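Local coordinates for alpha-l-arabinofuranosidase domain protein (Thermotoga maritima, PDB 4ATW), which hydrolyses alpha-L-arabinofuranosidic linkages as a thermostable glycoside hydrolase, probably releasing terminal arabinose from arabinose-containing glycosides, at residues 2-7 with 421-426; 350-355 with 474-479; 364-369 with 390-395; 428-433 with 461-466. All blocks are in the same frame, centred on the assembly; numbering follows the deposited sequence.

All four contacts lie in or against the C-terminal beta domain, whose sheet takes in the N-terminal strand 4-8 as well. Contacts 1 and 3 are close neighbours, their centres about 10 Å apart, since strand 4-8 lies beside strand 360-376: R4 O and E367 N, 2.7 Å apart, probably hydrogen bond. Contact 4 follows at the far end of strand 421-424, its centre about 13 Å from that of contact 1, and E466 takes R4 and R423 in salt bridges. Contact 2, centred about 15 Å from contact 3, joins this domain to the barrel, where the active site of such enzymes is expected.

Contact 1 of 4, residues 2-7 with 421-426; sequences SYRIVV and PIRVEG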
loop_
_atom_site.group_PDB
_atom_site.type_symbol
_atom_site.label_atom_id
_atom_site.label_comp_id
_atom_site.label_asym_id
_atom_site.label_seq_id
_atom_site.Cartn_x
_atom_site.Cartn_y
_atom_site.Cartn_z
ATOM N N SER A 2 -9.163 -22.689 -22.844
ATOM C CA SER A 2 -10.505 -22.715 -22.200
ATOM C C SER A 2 -10.401 -22.160 -20.784
ATOM O O SER A 2 -9.719 -22.728 -19.915
ATOM C CB SER A 2 -11.059 -24.144 -22.153
ATOM O OG SER A 2 -12.369 -24.189 -21.595
ATOM N N TYR A 3 -11.065 -21.025 -20.572
ATOM C CA TYR A 3 -11.097 -20.364 -19.275
ATOM C C TYR A 3 -12.492 -20.535 -18.664
ATOM O O TYR A 3 -13.476 -20.777 -19.372
ATOM C CB TYR A 3 -10.882 -18.855 -19.418
ATOM C CG TYR A 3 -9.697 -18.473 -20.247
ATOM C CD1 TYR A 3 -9.742 -18.563 -21.637
ATOM C CD2 TYR A 3 -8.517 -18.042 -19.646
ATOM C CE1 TYR A 3 -8.643 -18.229 -22.421
ATOM C CE2 TYR A 3 -7.395 -17.707 -20.413
ATOM C CZ TYR A 3 -7.459 -17.799 -21.812
ATOM O OH TYR A 3 -6.353 -17.463 -22.598
ATOM N N ARG A 4 -12.572 -20.388 -17.347
ATOM C CA ARG A 4 -13.831 -20.532 -16.640
ATOM C C ARG A 4 -13.624 -20.274 -15.158
ATOM O O ARG A 4 -12.638 -20.759 -14.585
ATOM C CB ARG A 4 -14.305 -21.977 -16.822
ATOM C CG ARG A 4 -15.369 -22.391 -15.816
ATOM C CD ARG A 4 -15.875 -23.808 -16.019
ATOM N NE ARG A 4 -16.953 -24.123 -15.077
ATOM C CZ ARG A 4 -18.129 -23.491 -15.025
ATOM N NH1 ARG A 4 -18.399 -22.493 -15.871
ATOM N NH2 ARG A 4 -19.045 -23.864 -14.131
ATOM N N ILE A 5 -14.542 -19.523 -14.543
ATOM C CA ILE A 5 -14.441 -19.259 -13.111
ATOM C C ILE A 5 -15.730 -19.684 -12.375
ATOM O O ILE A 5 -16.829 -19.610 -12.944
ATOM C CB ILE A 5 -14.057 -17.763 -12.823
ATOM C CG1 ILE A 5 -15.240 -16.839 -12.977
ATOM C CG2 ILE A 5 -13.011 -17.291 -13.809
ATOM C CD1 ILE A 5 -14.774 -15.417 -13.144
ATOM N N VAL A 6 -15.580 -20.142 -11.123
ATOM C CA VAL A 6 -16.691 -20.652 -10.319
ATOM C C VAL A 6 -16.696 -20.122 -8.897
ATOM O O VAL A 6 -15.784 -20.394 -8.144
ATOM C CB VAL A 6 -16.600 -22.175 -10.244
ATOM C CG1 VAL A 6 -17.679 -22.728 -9.319
ATOM C CG2 VAL A 6 -16.708 -22.759 -11.643
ATOM N N VAL A 7 -17.740 -19.404 -8.520
ATOM C CA VAL A 7 -17.844 -18.813 -7.186
ATOM C C VAL A 7 -18.903 -19.515 -6.364
ATOM O O VAL A 7 -19.921 -19.926 -6.915
ATOM C CB VAL A 7 -18.305 -17.335 -7.271
ATOM C CG1 VAL A 7 -18.475 -16.758 -5.888
ATOM C CG2 VAL A 7 -17.346 -16.534 -8.083
ATOM N N PRO A 421 -17.198 -18.516 -19.073
ATOM C CA PRO A 421 -18.465 -18.880 -18.421
ATOM C C PRO A 421 -18.289 -18.857 -16.918
ATOM O O PRO A 421 -17.692 -19.768 -16.352
ATOM C CB PRO A 421 -18.702 -20.303 -18.893
ATOM C CG PRO A 421 -17.311 -20.839 -18.970
ATOM C CD PRO A 421 -16.528 -19.711 -19.627
ATOM N N ILE A 422 -18.791 -17.820 -16.268
ATOM C CA ILE A 422 -18.658 -17.747 -14.819
ATOM C C ILE A 422 -19.870 -18.512 -14.260
ATOM O O ILE A 422 -20.820 -18.771 -14.986
ATOM C CB ILE A 422 -18.621 -16.239 -14.343
ATOM C CG1 ILE A 422 -20.025 -15.704 -14.123
ATOM C CG2 ILE A 422 -18.019 -15.351 -15.417
ATOM C CD1 ILE A 422 -20.656 -16.117 -12.772
ATOM N N ARG A 423 -19.838 -18.911 -12.997
ATOM C CA ARG A 423 -20.987 -19.606 -12.417
ATOM C C ARG A 423 -21.002 -19.377 -10.913
ATOM O O ARG A 423 -19.971 -19.500 -10.247
ATOM C CB ARG A 423 -20.925 -21.096 -12.735
ATOM C CG ARG A 423 -20.519 -21.994 -11.581
ATOM C CD ARG A 423 -21.713 -22.638 -10.869
ATOM N NE ARG A 423 -22.527 -23.478 -11.757
ATOM C CZ ARG A 423 -23.483 -24.319 -11.349
ATOM N NH1 ARG A 423 -23.759 -24.457 -10.062
ATOM N NH2 ARG A 423 -24.176 -25.019 -12.233
ATOM N N VAL A 424 -22.168 -19.046 -10.378
ATOM C CA VAL A 424 -22.282 -18.772 -8.956
ATOM C C VAL A 424 -23.297 -19.707 -8.286
ATOM O O VAL A 424 -24.495 -19.471 -8.395
ATOM C CB VAL A 424 -22.735 -17.329 -8.771
ATOM C CG1 VAL A 424 -22.484 -16.892 -7.370
ATOM C CG2 VAL A 424 -22.032 -16.430 -9.773
ATOM N N GLU A 425 -22.833 -20.743 -7.589
ATOM C CA GLU A 425 -23.721 -21.711 -6.924
ATOM C C GLU A 425 -24.973 -21.125 -6.262
ATOM O O GLU A 425 -24.890 -20.380 -5.271
ATOM C CB GLU A 425 -22.946 -22.507 -5.877
ATOM C CG GLU A 425 -21.752 -23.236 -6.450
ATOM C CD GLU A 425 -22.148 -24.330 -7.426
ATOM O OE1 GLU A 425 -23.344 -24.679 -7.465
ATOM O OE2 GLU A 425 -21.266 -24.851 -8.148
ATOM N N GLY A 426 -26.131 -21.473 -6.827
ATOM C CA GLY A 426 -27.415 -21.010 -6.313
ATOM C C GLY A 426 -27.718 -19.516 -6.329
ATOM O O GLY A 426 -28.281 -18.996 -5.371
#
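Strands 4-7 and 421-424 run side by side and parallel, their axes 4.8 Å apart and 9° off one another. At V7 the pairing is regular: its N gives a hydrogen bond to R423 O (2.8 Å), and its O receives E425 N (3.1 Å), while the bond from R423 N to I5 O is weak. Side chains alternate between two faces. On one, I5 CG1 lies 3.7 Å from I422 CB, and V7 and V424 sit next along; this is the inner face of the beta sandwich, where I5 and V7 also meet L392, V409 and I407. Here the N-terminal strand is built into the sheet of the C-terminal domain, between strand 421-424 and the antiparallel strand 360-376. The other face carries V6 and R423, which point the same way, V6 CG1 3.7 Å from R423 CG. R4 stretches along beside them: with CG anti to the backbone N (chi1 163°) and the chain extended, it passes across P421 and brings NH2 to 3.5 Å from R423 CG. The two guanidinium planes are nearly perpendicular. E466 binds both groups through its two carboxylate oxygens, and R423 NH1 forms a second salt bridge, to E425 OE1 (2.6 Å).

Contact 2 of 4, residues 350-355 with 474-479; sequences FELIVN and FSCSVI
The flat group that L352 meets is the peptide of C476, whose O has L352 CD2 at 3.5 Å; none of the side-chain rings or amides of the two segments takes part across the contact. The rings and amides of the helix look elsewhere. F350 turns its ring to that of H23, the planes at about 50°, and the N355 amide is held at its edge: ND2 donates to E351 O one turn back (2.8 Å), with the carbonyl oxygen close to the amide plane and the bond falling on a lone pair. The side-chain contacts between helix and strand are apolar, and no hydrogen bond links the two segments. With CG anti to the backbone N (chi1 175°), L352 sends its two methyls to different partners, CD2 to C476 SG at 4.0 Å and CD1 to V478 CG2 at 3.9 Å, and the L352 and V478 side chains lie alongside one another but run in opposite senses. I353 starts off to one side, but its CD1 bends back to V478 CG2 at 4.1 Å. Helix 350-355 and strand 475-479 run in nearly the same direction, 22° apart. L352 also leans on Y435 and L437 of strand 433-438, V478 on F406 and A408 of strand 405-411, I353 on L309 of helix 299-313, and the disulfide from C476 to C306 ties the strand to that same helix of the (beta/alpha)8 barrel.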
loop_
_atom_site.group_PDB
_atom_site.type_symbol
_atom_site.label_atom_id
_atom_site.label_comp_id
_atom_site.label_asym_id
_atom_site.label_seq_id
_atom_site.Cartn_x
_atom_site.Cartn_y
_atom_site.Cartn_z
ATOM N N PHE A 350 -7.251 1.418 -7.509
ATOM C CA PHE A 350 -7.777 1.446 -6.163
ATOM C C PHE A 350 -9.222 1.932 -6.159
ATOM O O PHE A 350 -10.064 1.367 -5.459
ATOM C CB PHE A 350 -6.941 2.340 -5.269
ATOM C CG PHE A 350 -5.735 1.669 -4.717
ATOM C CD1 PHE A 350 -4.637 1.412 -5.516
ATOM C CD2 PHE A 350 -5.690 1.309 -3.380
ATOM C CE1 PHE A 350 -3.511 0.807 -4.980
ATOM C CE2 PHE A 350 -4.554 0.703 -2.839
ATOM C CZ PHE A 350 -3.472 0.454 -3.636
ATOM N N GLU A 351 -9.516 2.965 -6.949
ATOM C CA GLU A 351 -10.877 3.502 -6.996
ATOM C C GLU A 351 -11.845 2.355 -7.248
ATOM O O GLU A 351 -12.905 2.234 -6.597
ATOM C CB GLU A 351 -11.028 4.545 -8.110
ATOM C CG GLU A 351 -12.094 5.574 -7.799
ATOM C CD GLU A 351 -12.406 6.498 -8.970
ATOM O OE1 GLU A 351 -11.488 6.821 -9.762
ATOM O OE2 GLU A 351 -13.581 6.917 -9.082
ATOM N N LEU A 352 -11.446 1.490 -8.181
ATOM C CA LEU A 352 -12.272 0.358 -8.549
ATOM C C LEU A 352 -12.397 -0.691 -7.468
ATOM O O LEU A 352 -13.504 -1.010 -7.033
ATOM C CB LEU A 352 -11.730 -0.291 -9.806
ATOM C CG LEU A 352 -12.441 -1.566 -10.233
ATOM C CD1 LEU A 352 -13.890 -1.292 -10.479
ATOM C CD2 LEU A 352 -11.753 -2.085 -11.481
ATOM N N ILE A 353 -11.273 -1.222 -7.001
ATOM C CA ILE A 353 -11.367 -2.280 -5.999
ATOM C C ILE A 353 -11.798 -1.877 -4.614
ATOM O O ILE A 353 -12.468 -2.646 -3.949
ATOM C CB ILE A 353 -10.060 -3.086 -5.854
ATOM C CG1 ILE A 353 -9.526 -3.493 -7.223
ATOM C CG2 ILE A 353 -10.354 -4.360 -5.060
ATOM C CD1 ILE A 353 -10.430 -4.477 -7.972
ATOM N N VAL A 354 -11.433 -0.691 -4.158
ATOM C CA VAL A 354 -11.836 -0.326 -2.805
ATOM C C VAL A 354 -13.338 -0.048 -2.682
ATOM O O VAL A 354 -13.952 -0.317 -1.653
ATOM C CB VAL A 354 -11.048 0.904 -2.264
ATOM C CG1 VAL A 354 -9.574 0.593 -2.223
ATOM C CG2 VAL A 354 -11.326 2.135 -3.111
ATOM N N ASN A 355 -13.940 0.470 -3.738
ATOM C CA ASN A 355 -15.353 0.761 -3.667
ATOM C C ASN A 355 -16.246 -0.401 -4.118
ATOM O O ASN A 355 -17.477 -0.333 -4.000
ATOM C CB ASN A 355 -15.635 2.007 -4.482
ATOM C CG ASN A 355 -15.049 3.245 -3.858
ATOM O OD1 ASN A 355 -15.529 3.727 -2.835
ATOM N ND2 ASN A 355 -13.991 3.769 -4.471
ATOM N N PHE A 474 -6.513 -6.490 -21.367
ATOM C CA PHE A 474 -5.944 -5.639 -20.318
ATOM C C PHE A 474 -7.007 -4.853 -19.542
ATOM O O PHE A 474 -6.965 -3.634 -19.430
ATOM C CB PHE A 474 -4.875 -4.700 -20.905
ATOM C CG PHE A 474 -5.359 -3.834 -22.041
ATOM C CD1 PHE A 474 -6.098 -2.683 -21.794
ATOM C CD2 PHE A 474 -5.046 -4.155 -23.362
ATOM C CE1 PHE A 474 -6.509 -1.863 -22.850
ATOM C CE2 PHE A 474 -5.455 -3.346 -24.422
ATOM C CZ PHE A 474 -6.182 -2.200 -24.169
ATOM N N SER A 475 -7.957 -5.588 -18.993
ATOM C CA SER A 475 -9.028 -4.990 -18.223
ATOM C C SER A 475 -9.166 -5.637 -16.827
ATOM O O SER A 475 -8.733 -6.761 -16.557
ATOM C CB SER A 475 -10.361 -5.087 -18.992
ATOM O OG SER A 475 -10.871 -6.415 -19.050
ATOM N N CYS A 476 -9.806 -4.903 -15.940
ATOM C CA CYS A 476 -9.974 -5.339 -14.571
ATOM C C CYS A 476 -11.425 -5.016 -14.328
ATOM O O CYS A 476 -11.842 -3.876 -14.516
ATOM C CB CYS A 476 -9.038 -4.484 -13.729
ATOM S SG CYS A 476 -8.854 -4.776 -11.948
ATOM N N SER A 477 -12.200 -6.021 -13.940
ATOM C CA SER A 477 -13.626 -5.813 -13.744
ATOM C C SER A 477 -14.159 -6.382 -12.437
ATOM O O SER A 477 -13.622 -7.331 -11.887
ATOM C CB SER A 477 -14.385 -6.446 -14.915
ATOM O OG SER A 477 -13.837 -6.081 -16.178
ATOM N N VAL A 478 -15.217 -5.778 -11.929
ATOM C CA VAL A 478 -15.856 -6.250 -10.710
ATOM C C VAL A 478 -17.353 -6.358 -10.996
ATOM O O VAL A 478 -18.064 -5.341 -11.183
ATOM C CB VAL A 478 -15.707 -5.274 -9.538
ATOM C CG1 VAL A 478 -16.410 -5.853 -8.291
ATOM C CG2 VAL A 478 -14.255 -4.970 -9.304
ATOM N N ILE A 479 -17.835 -7.590 -11.056
ATOM C CA ILE A 479 -19.245 -7.816 -11.295
ATOM C C ILE A 479 -19.875 -7.704 -9.911
ATOM O O ILE A 479 -19.564 -8.484 -9.018
ATOM C CB ILE A 479 -19.477 -9.224 -11.912
ATOM C CG1 ILE A 479 -18.803 -9.312 -13.283
ATOM C CG2 ILE A 479 -20.935 -9.470 -12.085
ATOM C CD1 ILE A 479 -18.837 -10.687 -13.953
#

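Contact 3 of 4, residues 364-369 with 390-395; sequences THVESE and PFLDAA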
loop_
_atom_site.group_PDB
_atom_site.type_symbol
_atom_site.label_atom_id
_atom_site.label_comp_id
_atom_site.label_asym_id
_atom_site.label_seq_id
_atom_site.Cartn_x
_atom_site.Cartn_y
_atom_site.Cartn_z
ATOM N N THR A 364 -13.692 -19.334 -4.441
ATOM C CA THR A 364 -13.658 -18.843 -5.805
ATOM C C THR A 364 -12.543 -19.663 -6.460
ATOM O O THR A 364 -11.428 -19.734 -5.943
ATOM C CB THR A 364 -13.437 -17.287 -5.887
ATOM O OG1 THR A 364 -12.816 -16.949 -7.124
ATOM C CG2 THR A 364 -12.584 -16.765 -4.699
ATOM N N HIS A 365 -12.861 -20.310 -7.577
ATOM C CA HIS A 365 -11.915 -21.176 -8.279
ATOM C C HIS A 365 -11.927 -20.821 -9.761
ATOM O O HIS A 365 -12.971 -20.869 -10.388
ATOM C CB HIS A 365 -12.360 -22.626 -8.067
ATOM C CG HIS A 365 -11.627 -23.621 -8.903
ATOM N ND1 HIS A 365 -11.443 -23.465 -10.261
ATOM C CD2 HIS A 365 -11.088 -24.819 -8.583
ATOM C CE1 HIS A 365 -10.825 -24.527 -10.745
ATOM N NE2 HIS A 365 -10.599 -25.363 -9.746
ATOM N N VAL A 366 -10.780 -20.468 -10.324
ATOM C CA VAL A 366 -10.741 -20.105 -11.729
ATOM C C VAL A 366 -9.848 -21.028 -12.564
ATOM O O VAL A 366 -8.977 -21.695 -12.020
ATOM C CB VAL A 366 -10.281 -18.622 -11.895
ATOM C CG1 VAL A 366 -9.268 -18.267 -10.821
ATOM C CG2 VAL A 366 -9.667 -18.393 -13.283
ATOM N N GLU A 367 -10.076 -21.053 -13.882
ATOM C CA GLU A 367 -9.300 -21.883 -14.797
ATOM C C GLU A 367 -8.761 -21.056 -15.974
ATOM O O GLU A 367 -9.499 -20.737 -16.890
ATOM C CB GLU A 367 -10.184 -23.017 -15.338
ATOM C CG GLU A 367 -9.416 -24.237 -15.834
ATOM C CD GLU A 367 -9.409 -25.370 -14.821
ATOM O OE1 GLU A 367 -10.146 -25.256 -13.815
ATOM O OE2 GLU A 367 -8.681 -26.373 -15.034
ATOM N N SER A 368 -7.478 -20.714 -15.966
ATOM C CA SER A 368 -6.919 -19.934 -17.068
ATOM C C SER A 368 -5.912 -20.676 -17.932
ATOM O O SER A 368 -5.570 -21.842 -17.669
ATOM C CB SER A 368 -6.243 -18.673 -16.568
ATOM O OG SER A 368 -5.537 -18.064 -17.643
ATOM N N GLU A 369 -5.406 -19.977 -18.939
ATOM C CA GLU A 369 -4.480 -20.587 -19.868
ATOM C C GLU A 369 -3.510 -19.748 -19.040
ATOM O O GLU A 369 -3.897 -18.701 -18.491
ATOM C CB GLU A 369 -4.602 -19.905 -21.232
ATOM C CG GLU A 369 -4.331 -20.849 -22.407
ATOM C CD GLU A 369 -5.307 -22.032 -22.438
ATOM O OE1 GLU A 369 -6.505 -21.822 -22.730
ATOM O OE2 GLU A 369 -4.882 -23.174 -22.158
ATOM N N PRO A 390 -1.181 -16.845 -14.810
ATOM C CA PRO A 390 -2.491 -16.897 -15.473
ATOM C C PRO A 390 -2.814 -15.680 -16.354
ATOM O O PRO A 390 -2.367 -14.566 -16.100
ATOM C CB PRO A 390 -3.477 -17.059 -14.298
ATOM C CG PRO A 390 -2.810 -16.321 -13.209
ATOM C CD PRO A 390 -1.341 -16.778 -13.349
ATOM N N PHE A 391 -3.582 -15.915 -17.409
ATOM C CA PHE A 391 -4.003 -14.851 -18.306
ATOM C C PHE A 391 -5.253 -14.245 -17.699
ATOM O O PHE A 391 -5.630 -13.106 -18.011
ATOM C CB PHE A 391 -4.349 -15.414 -19.674
ATOM C CG PHE A 391 -3.189 -15.479 -20.613
ATOM C CD1 PHE A 391 -2.750 -14.322 -21.247
ATOM C CD2 PHE A 391 -2.522 -16.693 -20.855
ATOM C CE1 PHE A 391 -1.665 -14.357 -22.108
ATOM C CE2 PHE A 391 -1.424 -16.742 -21.721
ATOM C CZ PHE A 391 -0.995 -15.566 -22.350
ATOM N N LEU A 392 -5.895 -15.030 -16.833
ATOM C CA LEU A 392 -7.112 -14.629 -16.153
ATOM C C LEU A 392 -7.067 -15.092 -14.710
ATOM O O LEU A 392 -6.712 -16.238 -14.429
ATOM C CB LEU A 392 -8.309 -15.274 -16.828
ATOM C CG LEU A 392 -9.668 -14.961 -16.206
ATOM C CD1 LEU A 392 -10.082 -13.557 -16.546
ATOM C CD2 LEU A 392 -10.700 -15.906 -16.737
ATOM N N ASP A 393 -7.412 -14.201 -13.791
ATOM C CA ASP A 393 -7.443 -14.575 -12.379
ATOM C C ASP A 393 -8.558 -13.783 -11.755
ATOM O O ASP A 393 -9.026 -12.822 -12.358
ATOM C CB ASP A 393 -6.116 -14.286 -11.682
ATOM C CG ASP A 393 -6.049 -14.893 -10.278
ATOM O OD1 ASP A 393 -6.663 -15.967 -10.048
ATOM O OD2 ASP A 393 -5.366 -14.314 -9.403
ATOM N N ALA A 394 -9.011 -14.180 -10.575
ATOM C CA ALA A 394 -10.105 -13.453 -9.959
ATOM C C ALA A 394 -10.360 -13.811 -8.485
ATOM O O ALA A 394 -9.872 -14.826 -7.961
ATOM C CB ALA A 394 -11.344 -13.669 -10.752
ATOM N N ALA A 395 -11.145 -12.959 -7.825
ATOM C CA ALA A 395 -11.434 -13.134 -6.417
ATOM C C ALA A 395 -12.817 -12.638 -6.086
ATOM O O ALA A 395 -13.185 -11.517 -6.407
ATOM C CB ALA A 395 -10.403 -12.398 -5.589
#
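S368 reaches over to the backbone of F391 and L392 where the two arms of a beta hairpin, strands 360-376 and 383-398, stand apart in the sandwich domain. Over 364-367 and 392-395 they are antiparallel, but the axes are 7.0 Å from each other, and side chains rather than backbone bonds fill the interval. Each arm pairs outward instead, H365 and E367 with strand 4-8, D393 and A395 with strand 405-411. The S368 hydroxyl, turned anti to the backbone N (chi1 171°), accepts hydrogen bonds from F391 N at 2.9 Å and L392 N at 3.2 Å; F391 N is shared with E369 O. OG and E369 O are modelled too close together, so the placing of both, and the detail of these bonds, is doubtful. Putting an alanine here would probably leave L392 N without its partner across the contact and F391 N with E369 O alone. The F391 ring receives E369 at its edge, the carbonyl O modelled near the ring plane, while R413 makes a cation-pi contact with the ring. Further along, V366 points at the opposing arm and spreads its methyls: CG2 is 3.8 Å from L392 O, and CG1 meets D393, whose side chain it crosses at about a right angle. The D393 carboxylate is engaged elsewhere, OD1 in a salt bridge with K314 and OD2 in a hydrogen bond with Y251. V366 also touches I5 of the neighbouring strand, and its CG2 stands 4.4 Å from L392 CD2.

Contact 4 of 4, residues 428-433 with 461-466; sequences GQKKAT and ITVDTE
K430 and V463 face each other as an antiparallel hydrogen-bonded pair, with K430 N to V463 O at 3.0 Å and V463 N to K430 O at 2.9 Å. V463 has CG1 anti to its carbonyl carbon (chi1 -56°), which sets both methyls against A432 CB, the nearer 3.9 Å away; K430, A432 and V463 all rest on V481. K431 behaves differently: bent at chi2 and chi3, its chain doubles round to lie alongside T462, CE 3.7 Å from CG2. At the other end T465 OG1 accepts G428 N at 3.0 Å. The D464 carboxylate, anti to the backbone N (chi1 -156°), lies against Q429 CG, with the amide and carboxylate planes nearly perpendicular. Its OD1 is modelled as accepting T465 N on the anti lone pair, at a distance too short to be trusted. With an alanine here, the Q429 chain would probably lose the group it lies against and be set freer to turn. Beyond the pair, I461 N donates to A432 O (2.7 Å). Two surface loops of the C-terminal beta domain, one between strands 421-424 and 433-438, the other between 455-457 and 466-468, thus meet in an antiparallel pair, joined by one beta bridge and the bonds on its flanks.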
loop_
_atom_site.group_PDB
_atom_site.type_symbol
_atom_site.label_atom_id
_atom_site.label_comp_id
_atom_site.label_asym_id
_atom_site.label_seq_id
_atom_site.Cartn_x
_atom_site.Cartn_y
_atom_site.Cartn_z
ATOM N N GLY A 428 -29.382 -17.565 -9.196
ATOM C CA GLY A 428 -30.703 -17.268 -9.720
ATOM C C GLY A 428 -30.613 -16.082 -10.661
ATOM O O GLY A 428 -29.516 -15.658 -10.986
ATOM N N GLN A 429 -31.738 -15.534 -11.102
ATOM C CA GLN A 429 -31.679 -14.408 -12.023
ATOM C C GLN A 429 -31.823 -13.032 -11.389
ATOM O O GLN A 429 -32.918 -12.633 -10.984
ATOM C CB GLN A 429 -32.734 -14.552 -13.118
ATOM C CG GLN A 429 -32.454 -15.641 -14.113
ATOM C CD GLN A 429 -33.298 -15.496 -15.366
ATOM O OE1 GLN A 429 -33.268 -16.364 -16.246
ATOM N NE2 GLN A 429 -34.058 -14.387 -15.459
ATOM N N LYS A 430 -30.710 -12.307 -11.323
ATOM C CA LYS A 430 -30.697 -10.952 -10.777
ATOM C C LYS A 430 -30.206 -9.992 -11.865
ATOM O O LYS A 430 -29.798 -10.415 -12.950
ATOM C CB LYS A 430 -29.781 -10.856 -9.551
ATOM C CG LYS A 430 -29.291 -12.198 -9.038
ATOM C CD LYS A 430 -30.319 -12.927 -8.196
ATOM C CE LYS A 430 -30.281 -12.443 -6.769
ATOM N NZ LYS A 430 -30.979 -13.414 -5.893
ATOM N N LYS A 431 -30.250 -8.701 -11.570
ATOM C CA LYS A 431 -29.820 -7.705 -12.532
ATOM C C LYS A 431 -28.580 -6.998 -12.010
ATOM O O LYS A 431 -28.628 -5.819 -11.654
ATOM C CB LYS A 431 -30.937 -6.688 -12.767
ATOM C CG LYS A 431 -30.926 -6.050 -14.150
ATOM C CD LYS A 431 -31.411 -7.035 -15.211
ATOM C CE LYS A 431 -32.878 -7.417 -15.007
ATOM N NZ LYS A 431 -33.281 -8.606 -15.808
ATOM N N ALA A 432 -27.470 -7.725 -11.961
ATOM C CA ALA A 432 -26.206 -7.171 -11.486
ATOM C C ALA A 432 -25.610 -6.088 -12.410
ATOM O O ALA A 432 -25.943 -6.004 -13.595
ATOM C CB ALA A 432 -25.206 -8.297 -11.314
ATOM N N THR A 433 -24.721 -5.264 -11.857
ATOM C CA THR A 433 -24.054 -4.212 -12.620
ATOM C C THR A 433 -22.530 -4.426 -12.572
ATOM O O THR A 433 -21.994 -4.717 -11.512
ATOM C CB THR A 433 -24.451 -2.826 -12.058
ATOM O OG1 THR A 433 -23.385 -1.897 -12.292
ATOM C CG2 THR A 433 -24.815 -2.918 -10.560
ATOM N N ILE A 461 -26.308 -5.788 -16.288
ATOM C CA ILE A 461 -26.376 -7.148 -16.797
ATOM C C ILE A 461 -27.401 -8.000 -16.075
ATOM O O ILE A 461 -27.801 -7.720 -14.942
ATOM C CB ILE A 461 -25.010 -7.871 -16.683
ATOM C CG1 ILE A 461 -24.053 -7.329 -17.727
ATOM C CG2 ILE A 461 -25.164 -9.377 -16.891
ATOM C CD1 ILE A 461 -22.780 -8.110 -17.780
ATOM N N THR A 462 -27.832 -9.043 -16.769
ATOM C CA THR A 462 -28.767 -9.993 -16.215
ATOM C C THR A 462 -27.840 -11.164 -15.958
ATOM O O THR A 462 -27.138 -11.603 -16.876
ATOM C CB THR A 462 -29.839 -10.387 -17.244
ATOM O OG1 THR A 462 -29.191 -10.751 -18.474
ATOM C CG2 THR A 462 -30.819 -9.224 -17.486
ATOM N N VAL A 463 -27.801 -11.634 -14.714
ATOM C CA VAL A 463 -26.939 -12.753 -14.364
ATOM C C VAL A 463 -27.745 -13.910 -13.771
ATOM O O VAL A 463 -28.823 -13.695 -13.216
ATOM C CB VAL A 463 -25.857 -12.322 -13.351
ATOM C CG1 VAL A 463 -25.053 -11.143 -13.906
ATOM C CG2 VAL A 463 -26.502 -11.963 -12.027
ATOM N N ASP A 464 -27.227 -15.131 -13.893
ATOM C CA ASP A 464 -27.908 -16.323 -13.370
ATOM C C ASP A 464 -26.872 -17.280 -12.778
ATOM O O ASP A 464 -25.670 -17.075 -12.949
ATOM C CB ASP A 464 -28.672 -17.044 -14.498
ATOM C CG ASP A 464 -29.842 -17.907 -13.985
ATOM O OD1 ASP A 464 -29.767 -18.445 -12.853
ATOM O OD2 ASP A 464 -30.833 -18.054 -14.736
ATOM N N THR A 465 -27.351 -18.318 -12.090
ATOM C CA THR A 465 -26.493 -19.342 -11.480
ATOM C C THR A 465 -25.364 -19.769 -12.411
ATOM O O THR A 465 -24.309 -20.246 -11.996
ATOM C CB THR A 465 -27.332 -20.561 -11.116
ATOM O OG1 THR A 465 -28.280 -20.163 -10.107
ATOM C CG2 THR A 465 -26.444 -21.745 -10.647
ATOM N N GLU A 466 -25.608 -19.589 -13.690
ATOM C CA GLU A 466 -24.622 -19.913 -14.684
ATOM C C GLU A 466 -24.783 -18.870 -15.793
ATOM O O GLU A 466 -25.899 -18.574 -16.224
ATOM C CB GLU A 466 -24.881 -21.316 -15.208
ATOM C CG GLU A 466 -23.879 -21.780 -16.233
ATOM C CD GLU A 466 -22.604 -22.287 -15.612
ATOM O OE1 GLU A 466 -22.690 -23.218 -14.777
ATOM O OE2 GLU A 466 -21.524 -21.759 -15.969
#